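Local coordinates for protein glycoside hydrolase family 31 (Trueperella pyogenes, PDB 5I0F) that degrades cycloalternan as a family 31 glycoside hydrolase, working through a covalent glycosyl-enzyme intermediate, at residues N407-S412 with R445-E450; L650-F655 with L673-L678; D661-A666 with T691-E696. One frame throughout, in Å; residues are numbered along the deposited sequence.

Contact 1 (N407-S412 with R445-E450); sequences NALIAS and RQWWTE
Helix 400-412 and helix 442-450 run nearly antiparallel, the short axes of 407-412 and 445-450 at 166° and 11.3 Å apart, with Leu409 facing Trp448 and Ser412 facing Trp447. That spacing is wide for packed helices, and the indole of Trp447 bridges it. With CG anti to the backbone N (chi1 -164°), its ring reaches across to lie against one turn of the partner helix. The benzo end meets backbone as well as side chain: Trp447 CH2 is 3.5 Å from Leu409 N, and Trp447 CZ2 is 3.6 Å from Ala408 O, both approached obliquely. Ala408 CB touches CZ2 too. At the pyrrole end Ser412 CB stands over the ring face in a CH-pi contact, 3.8 Å from the centroid of the five-membered ring and 19° off its normal. Ser412 OG, also above this ring, turns back to its own helix and bonds Leu409 O at 2.6 Å; it has a further partner in the backbone N of His414. Leu409 serves both tryptophans with its two branches: CD1 packs on Trp447 CZ3 at 3.7 Å, and CD2 reaches Trp448 CZ3 at 3.9 Å. The Trp448 indole is buried, its NE1 bonded to the hydroxyl of Tyr500 and its ring in a cation-pi contact with Arg452. Both helices belong to the connection between the third strand (383-388) and the fourth (463-466) of the TIM barrel. A bound glucose lies about 12 Å from the side chain of Trp448. No hydrogen bond crosses the contact, so the helices are joined by dispersion and CH-pi packing, while the serine hydroxyl that faces the indole has its polar needs met by its own backbone.

Contact 2 (L650-F655 with L673-L678); sequences LMRAMF and LGDELL
Leu650 O receives Gly674 N in a nearly straight hydrogen bond (2.9 Å, 169°), and Leu673 CA approaches the same oxygen at 3.4 Å in a CA-H...O contact. This is the tight, buried part: Met651 and Leu673 form an antiparallel non-hydrogen-bonded pair at the edge of the C-terminal sheet, and the side chains of Leu650 and Leu673 lie alongside each other, Leu650 CG 4.1 Å from Leu673 CD1. Further along the chain, Met654, bent at chi2 and chi3, brings SD to 3.5 Å from Leu678 CD1, the two side chains crossing at about a right angle. The looser, solvent side is at partly exposed Asp675, where charge replaces packing. Arg652 NH1 meets Asp675 OD1 at 2.7 Å in a salt bridge, within the guanidinium plane and on the anti lone pair of the oxygen; the carboxylate is turned 68° from that plane. One guanidinium face lies over the Gly674 peptide. Asp657 forms a second salt bridge to NH1, and Pro649 O accepts from NE. With two carboxylates and a carbonyl gripping it, the buried guanidinium is probably held charged and fixed in rotation, tying strand 651-652 to the turn after strand 671-673.

Contact 3 (D661-A666 with T691-E696); sequences DPEIWA and TTYLPE
Tyr693, on strand 689-694, meets an Asx turn whose Asp661 leads into the 3-10 segment 662-666; both parts belong to the C-terminal domain of the family 31 enzyme. Hydrogen bonding centres on the Asp661 carboxylate. Tyr693 OH donates to Asp661 OD2 at 2.5 Å, a short bond that uses the syn lone pair and lies near the plane of the phenol ring; the carboxylate stands almost upright to that ring, 83° between planes. The other oxygen, Asp661 OD1, closes the Asx turn by accepting Glu663 N at 3.1 Å, from above the carboxylate plane. One acid group thus fixes both the start of the 3-10 segment and the phenol of the strand. A water extends the link: it donates to Asp661 OD2 and accepts from Glu696 N, each at 2.8 Å, and so ties the turn to the chain just beyond the strand.

The CH-pi contact comes from Glu663. Having CG anti to the backbone N (chi1 176°) lays its aliphatic part across the Tyr693 ring, and the bend at chi2 lifts the carboxylate off to a hydrogen bond between OE2 and His667 NE2. Apolar packing is lighter. Ile664 CG2 approaches Tyr693 CE2 obliquely. Leu713 of the paired strand 712-717 touches Tyr693 as well. The CH-pi contact is well centred: Glu663 CG sits 3.4 Å from the ring centroid of Tyr693, 11° off the normal.

Contact 1 comes first along the chain and lies in the TIM-barrel domain; contacts 2 and 3 follow in the C-terminal domain, on the other side of the chain's centre. Their centres are about 43 and 53 Å from that of contact 1. Contacts 2 and 3 have centres about 13 Å apart, and their segments alternate. Strands 651-652 and 677-679 of contact 2 share one antiparallel sheet; strand 689-694 of contact 3, next in the chain, pairs with 712-717 in another. Phe655 packs on Trp665 and Ile664, and Leu678 on Tyr693 and Pro695. The pair thus joins successive pieces of one domain, whereas contact 1 packs two helices between barrel strands 383-388 and 463-466.

Contact 1 (N407-S412 with R445-E450)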
loop_
_atom_site.group_PDB
_atom_site.type_symbol
_atom_site.label_atom_id
_atom_site.label_comp_id
_atom_site.label_asym_id
_atom_site.label_seq_id
_atom_site.Cartn_x
_atom_site.Cartn_y
_atom_site.Cartn_z
ATOM N N ASN A 407 -25.788 -0.493 -11.260
ATOM C CA ASN A 407 -26.375 -1.228 -12.396
ATOM C C ASN A 407 -25.744 -0.819 -13.721
ATOM O O ASN A 407 -25.510 -1.654 -14.551
ATOM C CB ASN A 407 -27.880 -1.033 -12.456
ATOM C CG ASN A 407 -28.619 -1.897 -11.450
ATOM O OD1 ASN A 407 -28.042 -2.782 -10.815
ATOM N ND2 ASN A 407 -29.920 -1.669 -11.334
ATOM N N ALA A 408 -25.452 0.475 -13.885
ATOM C CA ALA A 408 -24.800 0.978 -15.098
ATOM C C ALA A 408 -23.342 0.497 -15.196
ATOM O O ALA A 408 -22.872 0.143 -16.269
ATOM C CB ALA A 408 -24.881 2.501 -15.159
ATOM N N LEU A 409 -22.647 0.442 -14.062
ATOM C CA LEU A 409 -21.306 -0.123 -14.021
ATOM C C LEU A 409 -21.304 -1.580 -14.510
ATOM O O LEU A 409 -20.561 -1.943 -15.428
ATOM C CB LEU A 409 -20.735 -0.017 -12.599
ATOM C CG LEU A 409 -19.374 -0.660 -12.364
ATOM C CD1 LEU A 409 -18.318 -0.085 -13.295
ATOM C CD2 LEU A 409 -18.959 -0.508 -10.909
ATOM N N ILE A 410 -22.156 -2.410 -13.913
ATOM C CA ILE A 410 -22.251 -3.810 -14.329
ATOM C C ILE A 410 -22.630 -3.863 -15.795
ATOM O O ILE A 410 -21.998 -4.577 -16.579
ATOM C CB ILE A 410 -23.276 -4.625 -13.500
ATOM C CG1 ILE A 410 -22.820 -4.741 -12.033
ATOM C CG2 ILE A 410 -23.471 -6.026 -14.102
ATOM C CD1 ILE A 410 -23.942 -5.090 -11.073
ATOM N N ALA A 411 -23.650 -3.090 -16.172
ATOM C CA ALA A 411 -24.175 -3.182 -17.528
ATOM C C ALA A 411 -23.121 -2.763 -18.559
ATOM O O ALA A 411 -23.122 -3.288 -19.666
ATOM C CB ALA A 411 -25.472 -2.383 -17.682
ATOM N N SER A 412 -22.199 -1.869 -18.188
ATOM C CA SER A 412 -21.102 -1.472 -19.073
ATOM C C SER A 412 -20.094 -2.588 -19.385
ATOM O O SER A 412 -19.329 -2.476 -20.352
ATOM C CB SER A 412 -20.331 -0.281 -18.481
ATOM O OG SER A 412 -19.488 -0.713 -17.414
ATOM N N ARG A 445 -11.256 2.544 -17.629
ATOM C CA ARG A 445 -10.766 3.703 -16.895
ATOM C C ARG A 445 -11.595 4.948 -17.237
ATOM O O ARG A 445 -11.974 5.734 -16.344
ATOM C CB ARG A 445 -9.287 3.955 -17.174
ATOM C CG ARG A 445 -8.376 2.870 -16.611
ATOM C CD ARG A 445 -6.905 3.237 -16.699
ATOM N NE ARG A 445 -6.382 3.289 -18.068
ATOM C CZ ARG A 445 -5.850 2.265 -18.743
ATOM N NH1 ARG A 445 -5.409 2.466 -19.964
ATOM N NH2 ARG A 445 -5.766 1.047 -18.230
ATOM N N GLN A 446 -11.895 5.111 -18.521
ATOM C CA GLN A 446 -12.709 6.240 -18.964
ATOM C C GLN A 446 -14.139 6.196 -18.431
ATOM O O GLN A 446 -14.649 7.246 -18.006
ATOM C CB GLN A 446 -12.652 6.441 -20.480
ATOM C CG GLN A 446 -11.311 7.097 -20.808
ATOM C CD GLN A 446 -11.087 7.441 -22.251
ATOM O OE1 GLN A 446 -11.987 7.337 -23.082
ATOM N NE2 GLN A 446 -9.868 7.878 -22.559
ATOM N N TRP A 447 -14.746 5.009 -18.412
ATOM C CA TRP A 447 -16.105 4.859 -17.908
ATOM C C TRP A 447 -16.182 5.286 -16.441
ATOM O O TRP A 447 -17.058 6.045 -16.053
ATOM C CB TRP A 447 -16.630 3.416 -18.082
ATOM C CG TRP A 447 -18.103 3.362 -17.918
ATOM C CD1 TRP A 447 -19.039 3.374 -18.912
ATOM C CD2 TRP A 447 -18.824 3.336 -16.686
ATOM N NE1 TRP A 447 -20.305 3.345 -18.372
ATOM C CE2 TRP A 447 -20.201 3.333 -17.009
ATOM C CE3 TRP A 447 -18.442 3.316 -15.338
ATOM C CZ2 TRP A 447 -21.190 3.300 -16.045
ATOM C CZ3 TRP A 447 -19.427 3.304 -14.374
ATOM C CH2 TRP A 447 -20.793 3.304 -14.733
ATOM N N TRP A 448 -15.276 4.769 -15.628
ATOM C CA TRP A 448 -15.255 5.076 -14.212
ATOM C C TRP A 448 -14.987 6.560 -13.947
ATOM O O TRP A 448 -15.705 7.191 -13.160
ATOM C CB TRP A 448 -14.170 4.230 -13.530
ATOM C CG TRP A 448 -14.140 4.386 -12.041
ATOM C CD1 TRP A 448 -13.199 5.046 -11.300
ATOM C CD2 TRP A 448 -15.097 3.878 -11.106
ATOM N NE1 TRP A 448 -13.504 4.966 -9.969
ATOM C CE2 TRP A 448 -14.656 4.245 -9.820
ATOM C CE3 TRP A 448 -16.271 3.136 -11.230
ATOM C CZ2 TRP A 448 -15.350 3.908 -8.670
ATOM C CZ3 TRP A 448 -16.982 2.808 -10.081
ATOM C CH2 TRP A 448 -16.496 3.177 -8.809
ATOM N N THR A 449 -13.982 7.125 -14.612
ATOM C CA THR A 449 -13.596 8.510 -14.344
ATOM C C THR A 449 -14.552 9.545 -14.974
ATOM O O THR A 449 -14.643 10.661 -14.493
ATOM C CB THR A 449 -12.153 8.799 -14.791
ATOM O OG1 THR A 449 -12.001 8.449 -16.169
ATOM C CG2 THR A 449 -11.167 8.003 -13.933
ATOM N N GLU A 450 -15.263 9.182 -16.032
ATOM C CA GLU A 450 -16.217 10.097 -16.648
ATOM C C GLU A 450 -17.312 10.488 -15.649
ATOM O O GLU A 450 -17.777 11.620 -15.649
ATOM C CB GLU A 450 -16.831 9.466 -17.901
ATOM C CG GLU A 450 -17.628 10.420 -18.759
ATOM C CD GLU A 450 -16.831 11.598 -19.318
ATOM O OE1 GLU A 450 -15.597 11.523 -19.481
ATOM O OE2 GLU A 450 -17.477 12.633 -19.611
#

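Contact 2 (L650-F655 with L673-L678)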
loop_
_atom_site.group_PDB
_atom_site.type_symbol
_atom_site.label_atom_id
_atom_site.label_comp_id
_atom_site.label_asym_id
_atom_site.label_seq_id
_atom_site.Cartn_x
_atom_site.Cartn_y
_atom_site.Cartn_z
ATOM N N LEU A 650 14.501 11.760 -3.687
ATOM C CA LEU A 650 14.566 13.027 -2.952
ATOM C C LEU A 650 14.807 12.691 -1.487
ATOM O O LEU A 650 15.739 13.184 -0.892
ATOM C CB LEU A 650 13.292 13.845 -3.129
ATOM C CG LEU A 650 13.221 15.196 -2.426
ATOM C CD1 LEU A 650 14.247 16.158 -3.005
ATOM C CD2 LEU A 650 11.824 15.776 -2.572
ATOM N N MET A 651 13.973 11.820 -0.925
ATOM C CA MET A 651 14.207 11.246 0.404
ATOM C C MET A 651 15.092 10.032 0.222
ATOM O O MET A 651 14.635 8.977 -0.216
ATOM C CB MET A 651 12.879 10.881 1.073
ATOM C CG MET A 651 13.008 10.349 2.482
ATOM S SD MET A 651 11.382 10.289 3.268
ATOM C CE MET A 651 11.828 9.801 4.938
ATOM N N ARG A 652 16.380 10.205 0.535
ATOM C CA ARG A 652 17.439 9.453 -0.146
ATOM C C ARG A 652 18.299 8.704 0.854
ATOM O O ARG A 652 18.983 9.316 1.670
ATOM C CB ARG A 652 18.300 10.416 -0.988
ATOM C CG ARG A 652 19.460 9.789 -1.761
ATOM C CD ARG A 652 20.310 10.860 -2.451
ATOM N NE ARG A 652 19.463 11.716 -3.295
ATOM C CZ ARG A 652 19.884 12.791 -3.956
ATOM N NH1 ARG A 652 21.158 13.157 -3.914
ATOM N NH2 ARG A 652 19.022 13.488 -4.685
ATOM N N ALA A 653 18.290 7.379 0.783
ATOM C CA ALA A 653 19.201 6.590 1.603
ATOM C C ALA A 653 20.652 7.037 1.391
ATOM O O ALA A 653 21.038 7.508 0.316
ATOM C CB ALA A 653 19.056 5.131 1.297
ATOM N N MET A 654 21.457 6.869 2.424
ATOM C CA MET A 654 22.844 7.353 2.419
ATOM C C MET A 654 23.718 6.682 1.364
ATOM O O MET A 654 24.682 7.274 0.875
ATOM C CB MET A 654 23.466 7.120 3.779
ATOM C CG MET A 654 22.701 7.753 4.916
ATOM S SD MET A 654 23.132 9.479 5.090
ATOM C CE MET A 654 24.626 9.199 6.032
ATOM N N PHE A 655 23.384 5.439 1.016
ATOM C CA PHE A 655 24.199 4.671 0.081
ATOM C C PHE A 655 24.221 5.245 -1.330
ATOM O O PHE A 655 25.123 4.912 -2.078
ATOM C CB PHE A 655 23.836 3.164 0.078
ATOM C CG PHE A 655 22.525 2.830 -0.582
ATOM C CD1 PHE A 655 22.442 2.684 -1.957
ATOM C CD2 PHE A 655 21.395 2.583 0.171
ATOM C CE1 PHE A 655 21.247 2.343 -2.567
ATOM C CE2 PHE A 655 20.188 2.256 -0.432
ATOM C CZ PHE A 655 20.115 2.123 -1.805
ATOM N N LEU A 673 18.074 14.705 2.143
ATOM C CA LEU A 673 16.951 15.332 1.478
ATOM C C LEU A 673 17.561 16.088 0.329
ATOM O O LEU A 673 18.131 17.155 0.534
ATOM C CB LEU A 673 16.192 16.289 2.405
ATOM C CG LEU A 673 14.928 16.890 1.781
ATOM C CD1 LEU A 673 13.873 15.827 1.553
ATOM C CD2 LEU A 673 14.383 17.994 2.662
ATOM N N GLY A 674 17.473 15.519 -0.874
ATOM C CA GLY A 674 18.246 16.028 -2.005
ATOM C C GLY A 674 19.750 15.874 -1.815
ATOM O O GLY A 674 20.207 15.085 -0.994
ATOM N N ASP A 675 20.516 16.626 -2.591
ATOM C CA ASP A 675 21.982 16.537 -2.564
ATOM C C ASP A 675 22.621 17.144 -1.339
ATOM O O ASP A 675 23.715 16.742 -0.985
ATOM C CB ASP A 675 22.602 17.274 -3.753
ATOM C CG ASP A 675 22.360 16.604 -5.078
ATOM O OD1 ASP A 675 21.851 15.481 -5.163
ATOM O OD2 ASP A 675 22.756 17.222 -6.081
ATOM N N GLU A 676 21.991 18.138 -0.725
ATOM C CA GLU A 676 22.728 19.036 0.177
ATOM C C GLU A 676 22.452 18.880 1.682
ATOM O O GLU A 676 23.297 19.273 2.499
ATOM C CB GLU A 676 22.497 20.499 -0.234
ATOM C CG GLU A 676 22.779 20.807 -1.701
ATOM C CD GLU A 676 24.217 20.509 -2.134
ATOM O OE1 GLU A 676 25.150 20.581 -1.299
ATOM O OE2 GLU A 676 24.442 20.194 -3.326
ATOM N N LEU A 677 21.309 18.320 2.052
ATOM C CA LEU A 677 20.884 18.277 3.446
ATOM C C LEU A 677 20.862 16.865 3.985
ATOM O O LEU A 677 20.249 15.972 3.383
ATOM C CB LEU A 677 19.502 18.915 3.604
ATOM C CG LEU A 677 19.357 20.384 3.195
ATOM C CD1 LEU A 677 17.932 20.821 3.447
ATOM C CD2 LEU A 677 20.345 21.283 3.926
ATOM N N LEU A 678 21.527 16.661 5.117
ATOM C CA LEU A 678 21.493 15.403 5.846
ATOM C C LEU A 678 20.532 15.563 7.031
ATOM O O LEU A 678 20.739 16.453 7.873
ATOM C CB LEU A 678 22.910 15.046 6.344
ATOM C CG LEU A 678 23.058 13.745 7.152
ATOM C CD1 LEU A 678 22.363 12.596 6.468
ATOM C CD2 LEU A 678 24.525 13.401 7.349
#

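Contact 3 (D661-A666 with T691-E696)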
loop_
_atom_site.group_PDB
_atom_site.type_symbol
_atom_site.label_atom_id
_atom_site.label_comp_id
_atom_site.label_asym_id
_atom_site.label_seq_id
_atom_site.Cartn_x
_atom_site.Cartn_y
_atom_site.Cartn_z
ATOM N N ASP A 661 31.441 4.209 2.204
ATOM C CA ASP A 661 31.653 4.373 3.633
ATOM C C ASP A 661 30.813 3.339 4.387
ATOM O O ASP A 661 29.612 3.487 4.462
ATOM C CB ASP A 661 31.231 5.771 4.027
ATOM C CG ASP A 661 31.539 6.102 5.475
ATOM O OD1 ASP A 661 31.760 5.209 6.308
ATOM O OD2 ASP A 661 31.551 7.295 5.763
ATOM N N PRO A 662 31.445 2.308 4.965
ATOM C CA PRO A 662 30.661 1.248 5.607
ATOM C C PRO A 662 29.870 1.667 6.852
ATOM O O PRO A 662 28.909 0.998 7.197
ATOM C CB PRO A 662 31.713 0.179 5.971
ATOM C CG PRO A 662 33.039 0.712 5.589
ATOM C CD PRO A 662 32.897 2.125 5.134
ATOM N N GLU A 663 30.258 2.762 7.507
ATOM C CA GLU A 663 29.560 3.235 8.708
ATOM C C GLU A 663 28.113 3.713 8.471
ATOM O O GLU A 663 27.329 3.743 9.402
ATOM C CB GLU A 663 30.396 4.330 9.402
ATOM C CG GLU A 663 29.782 5.018 10.634
ATOM C CD GLU A 663 29.619 4.136 11.878
ATOM O OE1 GLU A 663 30.193 3.016 11.898
ATOM O OE2 GLU A 663 28.944 4.585 12.871
ATOM N N ILE A 664 27.746 4.052 7.236
ATOM C CA ILE A 664 26.377 4.481 6.946
ATOM C C ILE A 664 25.312 3.443 7.354
ATOM O O ILE A 664 24.212 3.813 7.751
ATOM C CB ILE A 664 26.179 4.887 5.458
ATOM C CG1 ILE A 664 26.375 3.691 4.508
ATOM C CG2 ILE A 664 27.077 6.059 5.085
ATOM C CD1 ILE A 664 26.103 3.996 3.050
ATOM N N TRP A 665 25.654 2.155 7.339
ATOM C CA TRP A 665 24.637 1.102 7.590
ATOM C C TRP A 665 24.256 1.026 9.067
ATOM O O TRP A 665 23.184 0.541 9.400
ATOM C CB TRP A 665 25.112 -0.247 7.021
ATOM C CG TRP A 665 25.313 -0.135 5.548
ATOM C CD1 TRP A 665 26.505 0.033 4.887
ATOM C CD2 TRP A 665 24.287 -0.111 4.535
ATOM N NE1 TRP A 665 26.286 0.132 3.537
ATOM C CE2 TRP A 665 24.939 0.045 3.287
ATOM C CE3 TRP A 665 22.898 -0.217 4.561
ATOM C CZ2 TRP A 665 24.244 0.099 2.069
ATOM C CZ3 TRP A 665 22.193 -0.183 3.344
ATOM C CH2 TRP A 665 22.881 -0.019 2.113
ATOM N N ALA A 666 25.112 1.570 9.940
ATOM C CA ALA A 666 24.805 1.665 11.360
ATOM C C ALA A 666 23.801 2.798 11.681
ATOM O O ALA A 666 23.342 2.910 12.822
ATOM C CB ALA A 666 26.097 1.814 12.171
ATOM N N THR A 691 22.727 12.132 18.243
ATOM C CA THR A 691 23.961 11.895 17.535
ATOM C C THR A 691 23.724 11.527 16.071
ATOM O O THR A 691 22.874 10.701 15.770
ATOM C CB THR A 691 24.772 10.819 18.285
ATOM O OG1 THR A 691 25.157 11.360 19.565
ATOM C CG2 THR A 691 26.004 10.445 17.516
ATOM N N THR A 692 24.503 12.137 15.184
ATOM C CA THR A 692 24.422 11.923 13.749
ATOM C C THR A 692 25.794 11.492 13.212
ATOM O O THR A 692 26.813 12.071 13.595
ATOM C CB THR A 692 23.961 13.252 13.104
ATOM O OG1 THR A 692 22.673 13.579 13.626
ATOM C CG2 THR A 692 23.871 13.169 11.602
ATOM N N TYR A 693 25.824 10.473 12.347
ATOM C CA TYR A 693 27.049 10.166 11.600
ATOM C C TYR A 693 27.147 11.078 10.385
ATOM O O TYR A 693 26.231 11.110 9.544
ATOM C CB TYR A 693 27.156 8.681 11.175
ATOM C CG TYR A 693 28.428 8.438 10.377
ATOM C CD1 TYR A 693 29.683 8.469 11.003
ATOM C CD2 TYR A 693 28.389 8.263 8.990
ATOM C CE1 TYR A 693 30.857 8.308 10.271
ATOM C CE2 TYR A 693 29.546 8.078 8.257
ATOM C CZ TYR A 693 30.779 8.108 8.898
ATOM O OH TYR A 693 31.916 7.954 8.162
ATOM N N LEU A 694 28.262 11.811 10.286
ATOM C CA LEU A 694 28.556 12.631 9.115
ATOM C C LEU A 694 29.548 11.904 8.239
ATOM O O LEU A 694 30.611 11.495 8.719
ATOM C CB LEU A 694 29.161 13.989 9.506
ATOM C CG LEU A 694 28.322 14.889 10.389
ATOM C CD1 LEU A 694 29.137 16.125 10.754
ATOM C CD2 LEU A 694 27.018 15.267 9.688
ATOM N N PRO A 695 29.227 11.732 6.953
ATOM C CA PRO A 695 30.226 11.191 6.025
ATOM C C PRO A 695 31.276 12.244 5.636
ATOM O O PRO A 695 31.140 13.405 6.010
ATOM C CB PRO A 695 29.389 10.733 4.822
ATOM C CG PRO A 695 28.099 11.445 4.921
ATOM C CD PRO A 695 27.925 11.989 6.306
ATOM N N GLU A 696 32.299 11.833 4.889
ATOM C CA GLU A 696 33.447 12.699 4.570
ATOM C C GLU A 696 33.000 13.995 3.886
ATOM O O GLU A 696 32.014 14.003 3.147
ATOM C CB GLU A 696 34.459 11.980 3.662
ATOM C CG GLU A 696 35.162 10.771 4.279
ATOM C CD GLU A 696 36.270 11.128 5.264
ATOM O OE1 GLU A 696 37.144 11.987 4.955
ATOM O OE2 GLU A 696 36.280 10.519 6.359
HETATM O O HOH W 1 32.115 9.264 3.916
#